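Local coordinates for Endonuclease/exonuclease/phosphatase domain-containing protein (Enterococcus faecalis, PDB 3L1W) that is of unknown function but belongs to the endonuclease/exonuclease/phosphatase family and possibly acts as a 3'-5' RNA exonuclease, at residues 17-20 / 21-24; 23-26 / 27-31; 49-52 / 53-57. One frame throughout, in Å; residues are numbered along the deposited sequence. Where two conformers were deposited one is given.

Contact 1: residues 17-20 / 21-24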
ATOM      1  N   ASP A  17       0.777 -26.913   0.549  1.00 28.26           N
ATOM      2  CA  ASP A  17       0.616 -26.145   1.782  1.00 31.73           C
ATOM      3  C   ASP A  17       0.346 -24.662   1.513  1.00 26.58           C
ATOM      4  O   ASP A  17       0.318 -23.846   2.439  1.00 29.02           O
ATOM      5  CB  ASP A  17       1.840 -26.307   2.695  1.00 41.68           C
ATOM      6  CG  ASP A  17       3.078 -25.615   2.149  1.00 48.97           C
ATOM      7  OD1 ASP A  17       3.080 -25.213   0.966  1.00 48.77           O
ATOM      8  OD2 ASP A  17       4.057 -25.470   2.910  1.00 53.35           O
ATOM      9  N   TRP A  18       0.136 -24.319   0.247  1.00 22.53           N
ATOM     10  CA  TRP A  18      -0.155 -22.936  -0.127  1.00 22.36           C
ATOM     11  C   TRP A  18      -1.355 -22.899  -1.073  1.00 22.87           C
ATOM     12  O   TRP A  18      -1.489 -21.997  -1.896  1.00 18.74           O
ATOM     13  CB  TRP A  18       1.086 -22.262  -0.742  1.00 25.41           C
ATOM     14  CG  TRP A  18       1.149 -20.747  -0.604  1.00 22.89           C
ATOM     15  CD1 TRP A  18       1.472 -19.852  -1.588  1.00 18.03           C
ATOM     16  CD2 TRP A  18       0.882 -19.964   0.575  1.00 23.58           C
ATOM     17  NE1 TRP A  18       1.427 -18.563  -1.093  1.00 21.21           N
ATOM     18  CE2 TRP A  18       1.067 -18.607   0.229  1.00 23.23           C
ATOM     19  CE3 TRP A  18       0.509 -20.277   1.889  1.00 25.99           C
ATOM     20  CZ2 TRP A  18       0.882 -17.566   1.147  1.00 22.50           C
ATOM     21  CZ3 TRP A  18       0.330 -19.241   2.797  1.00 25.52           C
ATOM     22  CH2 TRP A  18       0.514 -17.907   2.419  1.00 22.47           C
ATOM     23  N   GLN A  19      -2.238 -23.887  -0.952  1.00 20.56           N
ATOM     24  CA  GLN A  19      -3.513 -23.806  -1.661  1.00 26.69           C
ATOM     25  C   GLN A  19      -4.425 -22.757  -1.012  1.00 21.68           C
ATOM     26  O   GLN A  19      -4.107 -22.202   0.039  1.00 21.19           O
ATOM     27  CB  GLN A  19      -4.206 -25.164  -1.725  1.00 29.07           C
ATOM     28  CG  GLN A  19      -4.571 -25.744  -0.388  1.00 29.86           C
ATOM     29  CD  GLN A  19      -5.087 -27.169  -0.521  1.00 40.15           C
ATOM     30  OE1 GLN A  19      -4.312 -28.103  -0.728  1.00 40.99           O
ATOM     31  NE2 GLN A  19      -6.400 -27.338  -0.412  1.00 40.85           N
ATOM     32  N   TRP A  20      -5.550 -22.479  -1.654  1.00 22.48           N
ATOM     33  CA  TRP A  20      -6.402 -21.362  -1.252  1.00 20.00           C
ATOM     34  C   TRP A  20      -6.694 -21.305   0.251  1.00 18.07           C
ATOM     35  O   TRP A  20      -6.661 -20.231   0.853  1.00 20.16           O
ATOM     36  CB  TRP A  20      -7.708 -21.376  -2.049  1.00 20.94           C
ATOM     37  CG  TRP A  20      -8.689 -20.283  -1.675  1.00 19.94           C
ATOM     38  CD1 TRP A  20      -9.861 -20.441  -0.998  1.00 22.52           C
ATOM     39  CD2 TRP A  20      -8.587 -18.877  -1.978  1.00 19.67           C
ATOM     40  NE1 TRP A  20     -10.493 -19.226  -0.851  1.00 18.72           N
ATOM     41  CE2 TRP A  20      -9.730 -18.253  -1.435  1.00 18.51           C
ATOM     42  CE3 TRP A  20      -7.633 -18.088  -2.629  1.00 16.46           C
ATOM     43  CZ2 TRP A  20      -9.958 -16.881  -1.552  1.00 19.57           C
ATOM     44  CZ3 TRP A  20      -7.860 -16.726  -2.744  1.00 18.03           C
ATOM     45  CH2 TRP A  20      -9.010 -16.135  -2.203  1.00 16.07           C
ATOM     46  N   SER A  21      -7.001 -22.444   0.858  1.00 22.30           N
ATOM     47  CA  SER A  21      -7.348 -22.437   2.276  1.00 27.63           C
ATOM     48  C   SER A  21      -6.292 -21.703   3.110  1.00 26.14           C
ATOM     49  O   SER A  21      -6.619 -21.006   4.065  1.00 27.35           O
ATOM     50  CB  SER A  21      -7.545 -23.864   2.799  1.00 29.33           C
ATOM     51  OG  SER A  21      -6.331 -24.588   2.747  1.00 36.67           O
ATOM     52  N   PHE A  22      -5.026 -21.849   2.737  1.00 25.50           N
ATOM     53  CA  PHE A  22      -3.937 -21.233   3.490  1.00 25.28           C
ATOM     54  C   PHE A  22      -3.699 -19.771   3.129  1.00 25.20           C
ATOM     55  O   PHE A  22      -3.080 -19.041   3.899  1.00 25.48           O
ATOM     56  CB  PHE A  22      -2.642 -22.014   3.282  1.00 25.31           C
ATOM     57  CG  PHE A  22      -2.735 -23.446   3.692  1.00 29.08           C
ATOM     58  CD1 PHE A  22      -2.488 -23.818   5.001  1.00 35.29           C
ATOM     59  CD2 PHE A  22      -3.076 -24.425   2.770  1.00 30.77           C
ATOM     60  CE1 PHE A  22      -2.573 -25.137   5.389  1.00 35.65           C
ATOM     61  CE2 PHE A  22      -3.166 -25.756   3.155  1.00 31.46           C
ATOM     62  CZ  PHE A  22      -2.913 -26.110   4.463  1.00 35.52           C
ATOM     63  N   ARG A  23      -4.188 -19.354   1.962  1.00 21.95           N
ATOM     64  CA  ARG A  23      -3.913 -18.024   1.413  1.00 18.63           C
ATOM     65  C   ARG A  23      -5.093 -17.064   1.544  1.00 18.64           C
ATOM     66  O   ARG A  23      -4.935 -15.853   1.390  1.00 18.80           O
ATOM     67  CB  ARG A  23      -3.567 -18.134  -0.087  1.00 19.52           C
ATOM     68  CG  ARG A  23      -2.374 -19.004  -0.384  1.00 23.22           C
ATOM     69  CD  ARG A  23      -2.009 -18.981  -1.867  1.00 17.78           C
ATOM     70  NE  ARG A  23      -2.987 -19.672  -2.715  1.00 18.47           N
ATOM     71  CZ  ARG A  23      -3.839 -19.062  -3.533  1.00 17.27           C
ATOM     72  NH1 ARG A  23      -3.845 -17.739  -3.631  1.00 17.53           N
ATOM     73  NH2 ARG A  23      -4.684 -19.778  -4.267  1.00 16.54           N
ATOM     74  N   LYS A  24      -6.282 -17.602   1.782  1.00 19.82           N
ATOM     75  CA  LYS A  24      -7.500 -16.800   1.703  1.00 18.31           C
ATOM     76  C   LYS A  24      -7.482 -15.569   2.612  1.00 16.35           C
ATOM     77  O   LYS A  24      -7.875 -14.483   2.191  1.00 16.63           O
ATOM     78  CB  LYS A  24      -8.743 -17.658   1.985  1.00 24.28           C
ATOM     79  CG  LYS A  24      -8.691 -18.418   3.290  1.00 36.37           C
ATOM     80  CD  LYS A  24      -9.899 -19.341   3.454  1.00 45.66           C
ATOM     81  CE  LYS A  24      -9.712 -20.298   4.635  1.00 46.14           C
ATOM     82  NZ  LYS A  24     -10.839 -21.265   4.768  1.00 48.47           N
TER
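Arg-23 reaches back from the first turn of helix 20-34 over the indole of Trp-18, in the loop that leads into this helix of the DNase I-like fold. Its CB stays near the backbone, 3.9 Å from Trp-20 O. The next carbon, CG, lies over the centre of the Trp-18 ring system, 3.5 Å from Trp-18 CE2, and CD makes a CH-pi contact with the five-membered ring, 3.5 Å from its centroid and only 10° off the normal. A bend at the third torsion (chi3 -70°) then turns the chain away from the indole, and NE gives a weak hydrogen bond to Trp-18 O. The guanidinium stands 62° from the indole plane; NH2 comes to the edge of the Trp-20 ring, 3.8 Å from Trp-20 CE3. NH1 of Arg-23 bonds to the carbonyl oxygens of Val-8 and Pro-239 and NH2 to that of Arg-9, tying the helix start to the beginning of its own lead-in loop and to the loop of Pro-239. Trp-20 is held elsewhere too: Lys-24 CB sits over one face of its indole, while NE1 bonds to Asp-51 on helix 46-55. Its carbonyl oxygen accepts from both Arg-23 N (i+3) and Lys-24 N (i+4), as the first turn of a helix forms. Asp-17 O lies over one face of the Phe-22 ring, 3.3 Å from Phe-22 CG.

Contact 2: residues 23-26 / 27-31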
ATOM      1  N   ARG A  23      -4.188 -19.354   1.962  1.00 21.95           N
ATOM      2  CA  ARG A  23      -3.913 -18.024   1.413  1.00 18.63           C
ATOM      3  C   ARG A  23      -5.093 -17.064   1.544  1.00 18.64           C
ATOM      4  O   ARG A  23      -4.935 -15.853   1.390  1.00 18.80           O
ATOM      5  CB  ARG A  23      -3.567 -18.134  -0.087  1.00 19.52           C
ATOM      6  CG  ARG A  23      -2.374 -19.004  -0.384  1.00 23.22           C
ATOM      7  CD  ARG A  23      -2.009 -18.981  -1.867  1.00 17.78           C
ATOM      8  NE  ARG A  23      -2.987 -19.672  -2.715  1.00 18.47           N
ATOM      9  CZ  ARG A  23      -3.839 -19.062  -3.533  1.00 17.27           C
ATOM     10  NH1 ARG A  23      -3.845 -17.739  -3.631  1.00 17.53           N
ATOM     11  NH2 ARG A  23      -4.684 -19.778  -4.267  1.00 16.54           N
ATOM     12  N   LYS A  24      -6.282 -17.602   1.782  1.00 19.82           N
ATOM     13  CA  LYS A  24      -7.500 -16.800   1.703  1.00 18.31           C
ATOM     14  C   LYS A  24      -7.482 -15.569   2.612  1.00 16.35           C
ATOM     15  O   LYS A  24      -7.875 -14.483   2.191  1.00 16.63           O
ATOM     16  CB  LYS A  24      -8.743 -17.658   1.985  1.00 24.28           C
ATOM     17  CG  LYS A  24      -8.691 -18.418   3.290  1.00 36.37           C
ATOM     18  CD  LYS A  24      -9.899 -19.341   3.454  1.00 45.66           C
ATOM     19  CE  LYS A  24      -9.712 -20.298   4.635  1.00 46.14           C
ATOM     20  NZ  LYS A  24     -10.839 -21.265   4.768  1.00 48.47           N
ATOM     21  N   GLU A  25      -7.034 -15.731   3.855  1.00 18.41           N
ATOM     22  CA  GLU A  25      -7.016 -14.587   4.770  1.00 20.56           C
ATOM     23  C   GLU A  25      -6.108 -13.483   4.238  1.00 20.11           C
ATOM     24  O   GLU A  25      -6.477 -12.307   4.238  1.00 19.31           O
ATOM     25  CB  GLU A  25      -6.584 -15.012   6.180  1.00 25.55           C
ATOM     26  CG  GLU A  25      -7.587 -15.910   6.881  1.00 47.07           C
ATOM     27  CD  GLU A  25      -8.262 -15.228   8.061  1.00 63.43           C
ATOM     28  OE1 GLU A  25      -7.636 -15.144   9.142  1.00 63.59           O
ATOM     29  OE2 GLU A  25      -9.421 -14.783   7.905  1.00 67.51           O
ATOM     30  N   ALA A  26      -4.924 -13.863   3.768  1.00 15.72           N
ATOM     31  CA  ALA A  26      -3.963 -12.894   3.268  1.00 14.99           C
ATOM     32  C   ALA A  26      -4.492 -12.188   2.026  1.00 16.24           C
ATOM     33  O   ALA A  26      -4.352 -10.975   1.886  1.00 17.68           O
ATOM     34  CB  ALA A  26      -2.623 -13.566   2.978  1.00 18.50           C
ATOM     35  N   VAL A  27      -5.095 -12.949   1.114  1.00 15.42           N
ATOM     36  CA  VAL A  27      -5.670 -12.348  -0.084  1.00 14.76           C
ATOM     37  C   VAL A  27      -6.810 -11.388   0.267  1.00 14.02           C
ATOM     38  O   VAL A  27      -6.867 -10.265  -0.230  1.00 14.31           O
ATOM     39  CB  VAL A  27      -6.162 -13.435  -1.075  1.00 13.36           C
ATOM     40  CG1 VAL A  27      -7.046 -12.825  -2.175  1.00 15.66           C
ATOM     41  CG2 VAL A  27      -4.976 -14.173  -1.666  1.00 16.25           C
ATOM     42  N   CYS A  28      -7.722 -11.831   1.125  1.00 14.36           N
ATOM     43  CA  CYS A  28      -8.869 -10.996   1.465  1.00 13.27           C
ATOM     44  C   CYS A  28      -8.473  -9.760   2.276  1.00 12.68           C
ATOM     45  O   CYS A  28      -9.050  -8.683   2.104  1.00 14.55           O
ATOM     46  CB  CYS A  28      -9.928 -11.811   2.203  1.00 16.56           C
ATOM     47  SG  CYS A  28     -10.740 -13.031   1.132  1.00 18.81           S
ATOM     48  N   GLN A  29      -7.494  -9.910   3.164  1.00 16.16           N
ATOM     49  CA  GLN A  29      -7.026  -8.772   3.949  1.00 16.31           C
ATOM     50  C   GLN A  29      -6.319  -7.754   3.065  1.00 16.08           C
ATOM     51  O   GLN A  29      -6.408  -6.549   3.299  1.00 15.24           O
ATOM     52  CB  GLN A  29      -6.108  -9.243   5.082  1.00 16.03           C
ATOM     53  CG  GLN A  29      -6.886  -9.890   6.215  1.00 21.87           C
ATOM     54  CD  GLN A  29      -5.996 -10.659   7.150  1.00 33.46           C
ATOM     55  OE1 GLN A  29      -4.773 -10.557   7.077  1.00 41.43           O
ATOM     56  NE2 GLN A  29      -6.602 -11.452   8.032  1.00 34.17           N
ATOM     57  N   LEU A  30      -5.617  -8.235   2.045  1.00 13.27           N
ATOM     58  CA  LEU A  30      -4.962  -7.330   1.113  1.00 10.77           C
ATOM     59  C   LEU A  30      -6.012  -6.483   0.410  1.00 13.67           C
ATOM     60  O   LEU A  30      -5.891  -5.259   0.336  1.00 15.34           O
ATOM     61  CB  LEU A  30      -4.123  -8.122   0.103  1.00 11.64           C
ATOM     62  CG  LEU A  30      -3.283  -7.347  -0.924  1.00 14.96           C
ATOM     63  CD1 LEU A  30      -2.195  -8.255  -1.481  1.00 17.23           C
ATOM     64  CD2 LEU A  30      -4.126  -6.774  -2.072  1.00 14.91           C
ATOM     65  N   ILE A  31      -7.043  -7.148  -0.109  1.00 13.93           N
ATOM     66  CA  ILE A  31      -8.145  -6.460  -0.770  1.00 13.98           C
ATOM     67  C   ILE A  31      -8.798  -5.442   0.170  1.00 13.75           C
ATOM     68  O   ILE A  31      -9.022  -4.289  -0.209  1.00 14.26           O
ATOM     69  CB  ILE A  31      -9.172  -7.486  -1.313  1.00 13.72           C
ATOM     70  CG1 ILE A  31      -8.520  -8.308  -2.432  1.00 16.77           C
ATOM     71  CG2 ILE A  31     -10.443  -6.780  -1.788  1.00 15.31           C
ATOM     72  CD1 ILE A  31      -9.278  -9.587  -2.810  1.00 16.84           C
TER
HETATM   73  O   HOH W   1      -9.794 -12.157   7.430  1.00 43.50           O
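Gln-29 lays its aliphatic part along the carbonyl of Glu-25 one turn earlier, with Gln-29 CG 3.1 Å from Glu-25 O. Its CG is anti to the carbonyl carbon (chi1 -75°), and the extended chain carries the amide back beside the Glu-25 side chain. The carboxylate and amide planes are 62° apart, and Glu-25 OE1 stays 4.0 Å from Gln-29 NE2. A water joins the two groups instead: it donates to Glu-25 OE2 at 2.7 Å and accepts a weak bond from Gln-29 NE2. This is the middle of helix 20-34, the crossover helix of the beta-alpha-beta unit formed with strands 2-7 and 38-44. Backbone bonds from Val-27, Cys-28, Gln-29 and Leu-30 to the residues four earlier build the turns, the first running nearly straight at 169° from Val-27 N to Arg-23 O. Val-27 sets CG2 against that same carbonyl, 3.5 Å from Arg-23 O, and packs on Tyr-6 of strand 2-7. Cys-28 faces helix 46-55, where it meets Leu-52 and Tyr-55, and its SG also lies 3.4 Å from Lys-24 O. Gln-29 and Leu-30 pack against Tyr-193 of the second subunit.

Contact 3: residues 49-52 / 53-57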
ATOM      1  N   VAL A  49     -15.097 -17.636  -4.447  1.00 18.85           N
ATOM      2  CA  VAL A  49     -16.085 -16.567  -4.550  1.00 15.38           C
ATOM      3  C   VAL A  49     -16.803 -16.397  -3.208  1.00 16.85           C
ATOM      4  O   VAL A  49     -16.969 -15.275  -2.715  1.00 18.50           O
ATOM      5  CB  VAL A  49     -17.099 -16.849  -5.667  1.00 17.14           C
ATOM      6  CG1 VAL A  49     -18.207 -15.788  -5.667  1.00 20.64           C
ATOM      7  CG2 VAL A  49     -16.388 -16.881  -7.017  1.00 20.32           C
ATOM      8  N   ARG A  50     -17.212 -17.509  -2.607  1.00 18.03           N
ATOM      9  CA  ARG A  50     -17.866 -17.463  -1.299  0.50 19.09           C
ATOM     10  C   ARG A  50     -16.971 -16.780  -0.270  1.00 19.69           C
ATOM     11  O   ARG A  50     -17.442 -15.955   0.515  1.00 18.43           O
ATOM     12  CB  ARG A  50     -18.241 -18.864  -0.805  0.50 22.45           C
ATOM     13  CG  ARG A  50     -19.403 -19.518  -1.539  0.50 23.18           C
ATOM     14  CD  ARG A  50     -19.979 -20.688  -0.733  0.50 32.70           C
ATOM     15  NE  ARG A  50     -19.036 -21.799  -0.575  0.50 40.54           N
ATOM     16  CZ  ARG A  50     -18.176 -21.923   0.435  0.50 39.22           C
ATOM     17  NH1 ARG A  50     -18.125 -21.000   1.387  0.50 37.45           N
ATOM     18  NH2 ARG A  50     -17.360 -22.970   0.492  0.50 38.93           N
ATOM     19  N   ASP A  51     -15.680 -17.113  -0.281  1.00 17.75           N
ATOM     20  CA  ASP A  51     -14.727 -16.506   0.642  1.00 16.52           C
ATOM     21  C   ASP A  51     -14.550 -15.009   0.389  1.00 17.67           C
ATOM     22  O   ASP A  51     -14.456 -14.223   1.337  1.00 18.04           O
ATOM     23  CB  ASP A  51     -13.368 -17.222   0.585  1.00 16.00           C
ATOM     24  CG  ASP A  51     -13.395 -18.588   1.256  1.00 26.10           C
ATOM     25  OD1 ASP A  51     -14.255 -18.820   2.137  1.00 25.03           O
ATOM     26  OD2 ASP A  51     -12.548 -19.433   0.903  1.00 23.38           O
ATOM     27  N   LEU A  52     -14.503 -14.597  -0.877  1.00 16.16           N
ATOM     28  CA  LEU A  52     -14.416 -13.166  -1.166  1.00 15.93           C
ATOM     29  C   LEU A  52     -15.615 -12.418  -0.598  1.00 16.51           C
ATOM     30  O   LEU A  52     -15.462 -11.341  -0.028  1.00 16.58           O
ATOM     31  CB  LEU A  52     -14.303 -12.904  -2.667  1.00 15.96           C
ATOM     32  CG  LEU A  52     -12.975 -13.324  -3.296  1.00 16.48           C
ATOM     33  CD1 LEU A  52     -13.022 -13.153  -4.814  1.00 20.95           C
ATOM     34  CD2 LEU A  52     -11.829 -12.531  -2.701  1.00 15.95           C
ATOM     35  N   LYS A  53     -16.812 -12.970  -0.783  1.00 16.64           N
ATOM     36  CA  LYS A  53     -18.006 -12.355  -0.215  1.00 17.28           C
ATOM     37  C   LYS A  53     -17.973 -12.325   1.312  1.00 16.59           C
ATOM     38  O   LYS A  53     -18.400 -11.350   1.925  1.00 19.36           O
ATOM     39  CB  LYS A  53     -19.278 -13.070  -0.691  1.00 18.51           C
ATOM     40  CG  LYS A  53     -19.530 -12.959  -2.193  1.00 22.74           C
ATOM     41  CD  LYS A  53     -20.780 -13.746  -2.588  1.00 26.04           C
ATOM     42  CE  LYS A  53     -21.025 -13.672  -4.083  1.00 32.99           C
ATOM     43  NZ  LYS A  53     -22.129 -14.584  -4.523  1.00 41.96           N
ATOM     44  N   ALA A  54     -17.478 -13.394   1.924  1.00 16.07           N
ATOM     45  CA  ALA A  54     -17.526 -13.509   3.377  1.00 15.32           C
ATOM     46  C   ALA A  54     -16.460 -12.662   4.068  1.00 15.25           C
ATOM     47  O   ALA A  54     -16.712 -12.069   5.123  1.00 15.37           O
ATOM     48  CB  ALA A  54     -17.382 -14.964   3.788  1.00 16.31           C
ATOM     49  N   TYR A  55     -15.278 -12.597   3.461  1.00 14.79           N
ATOM     50  CA  TYR A  55     -14.110 -12.028   4.137  1.00 15.47           C
ATOM     51  C   TYR A  55     -13.589 -10.709   3.578  1.00 14.37           C
ATOM     52  O   TYR A  55     -12.642 -10.150   4.118  1.00 18.78           O
ATOM     53  CB  TYR A  55     -12.976 -13.064   4.197  1.00 15.31           C
ATOM     54  CG  TYR A  55     -13.346 -14.261   5.033  1.00 16.35           C
ATOM     55  CD1 TYR A  55     -13.358 -14.184   6.412  1.00 20.00           C
ATOM     56  CD2 TYR A  55     -13.686 -15.469   4.437  1.00 21.43           C
ATOM     57  CE1 TYR A  55     -13.701 -15.276   7.185  1.00 23.56           C
ATOM     58  CE2 TYR A  55     -14.030 -16.572   5.203  1.00 21.73           C
ATOM     59  CZ  TYR A  55     -14.037 -16.463   6.577  1.00 29.43           C
ATOM     60  OH  TYR A  55     -14.387 -17.543   7.354  1.00 30.33           O
ATOM     61  N   THR A  56     -14.187 -10.210   2.503  1.00 16.57           N
ATOM     62  CA  THR A  56     -13.903  -8.840   2.091  1.00 18.09           C
ATOM     63  C   THR A  56     -15.126  -7.974   2.333  1.00 15.42           C
ATOM     64  O   THR A  56     -16.239  -8.470   2.579  1.00 16.07           O
ATOM     65  CB  THR A  56     -13.470  -8.690   0.597  1.00 17.58           C
ATOM     66  OG1 THR A  56     -14.632  -8.719  -0.243  1.00 15.35           O
ATOM     67  CG2 THR A  56     -12.488  -9.789   0.177  1.00 17.96           C
ATOM     68  N   THR A  57     -14.910  -6.669   2.243  1.00 13.95           N
ATOM     69  CA  THR A  57     -15.956  -5.688   2.477  1.00 14.01           C
ATOM     70  C   THR A  57     -16.738  -5.376   1.197  1.00 16.66           C
ATOM     71  O   THR A  57     -17.664  -4.570   1.221  1.00 17.40           O
ATOM     72  CB  THR A  57     -15.334  -4.385   2.987  1.00 18.84           C
ATOM     73  OG1 THR A  57     -14.356  -3.935   2.041  1.00 18.58           O
ATOM     74  CG2 THR A  57     -14.630  -4.636   4.326  1.00 18.47           C
TER
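Two hydrogen bonds from Thr-56 grip the carbonyl oxygen of Leu-52 at the end of helix 46-55. The hydroxyl OG1 donates to Leu-52 O at 2.8 Å, and Thr-56 N reaches the same oxygen at 3.1 Å from the opposite face of the carbonyl plane. With OG1 placed between the backbone N and the carbonyl carbon (chi1 80°), the hydroxyl can turn back onto the helix; it also takes a bond from Phe-58 N. The preceding turn is held by Lys-53 N to Val-49 O, Ala-54 N to Arg-50 O and Tyr-55 N to Asp-51 O. Thr-56 is the first residue to leave helical geometry, so the pair of bonds marks the way out of this helix, which connects strand 38-44 to strand 59-64 in the sequence of the DNase I-like fold. Among apolar contacts, Leu-52 CD2 meets Thr-56 CG2 at 4.0 Å, while Leu-52 also rests on Ile-41 and Val-44. The extended Lys-53 chain runs alongside Val-49, its CE 3.9 Å from Val-49 CG1. Asp-51 and Tyr-55 lie side by side, Asp-51 OD1 at the ring edge 3.8 Å from Tyr-55 CE2; the carboxylate's stronger partner is Trp-20, through OD2.

Overall arrangement
The three contacts follow one another along the chain and lie on the same side of its centre. Contacts 1 and 2 share Arg-23 and Lys-24 on helix 20-34, with centres about 10 Å apart; contact 3 closes helix 46-55, about 10 Å from contact 2 and about 15 Å from contact 1, centre to centre. The two helices pack on each other: Ile-31 meets Leu-52, Cys-28 meets Thr-56, and near the helix start Lys-24 CD touches Asp-51. Strand 38-44 joins the helices in sequence. Each helix follows a strand of the seven-stranded sheet, and together they cover part of its face, as in the alpha/beta sandwich of DNase I-like domains.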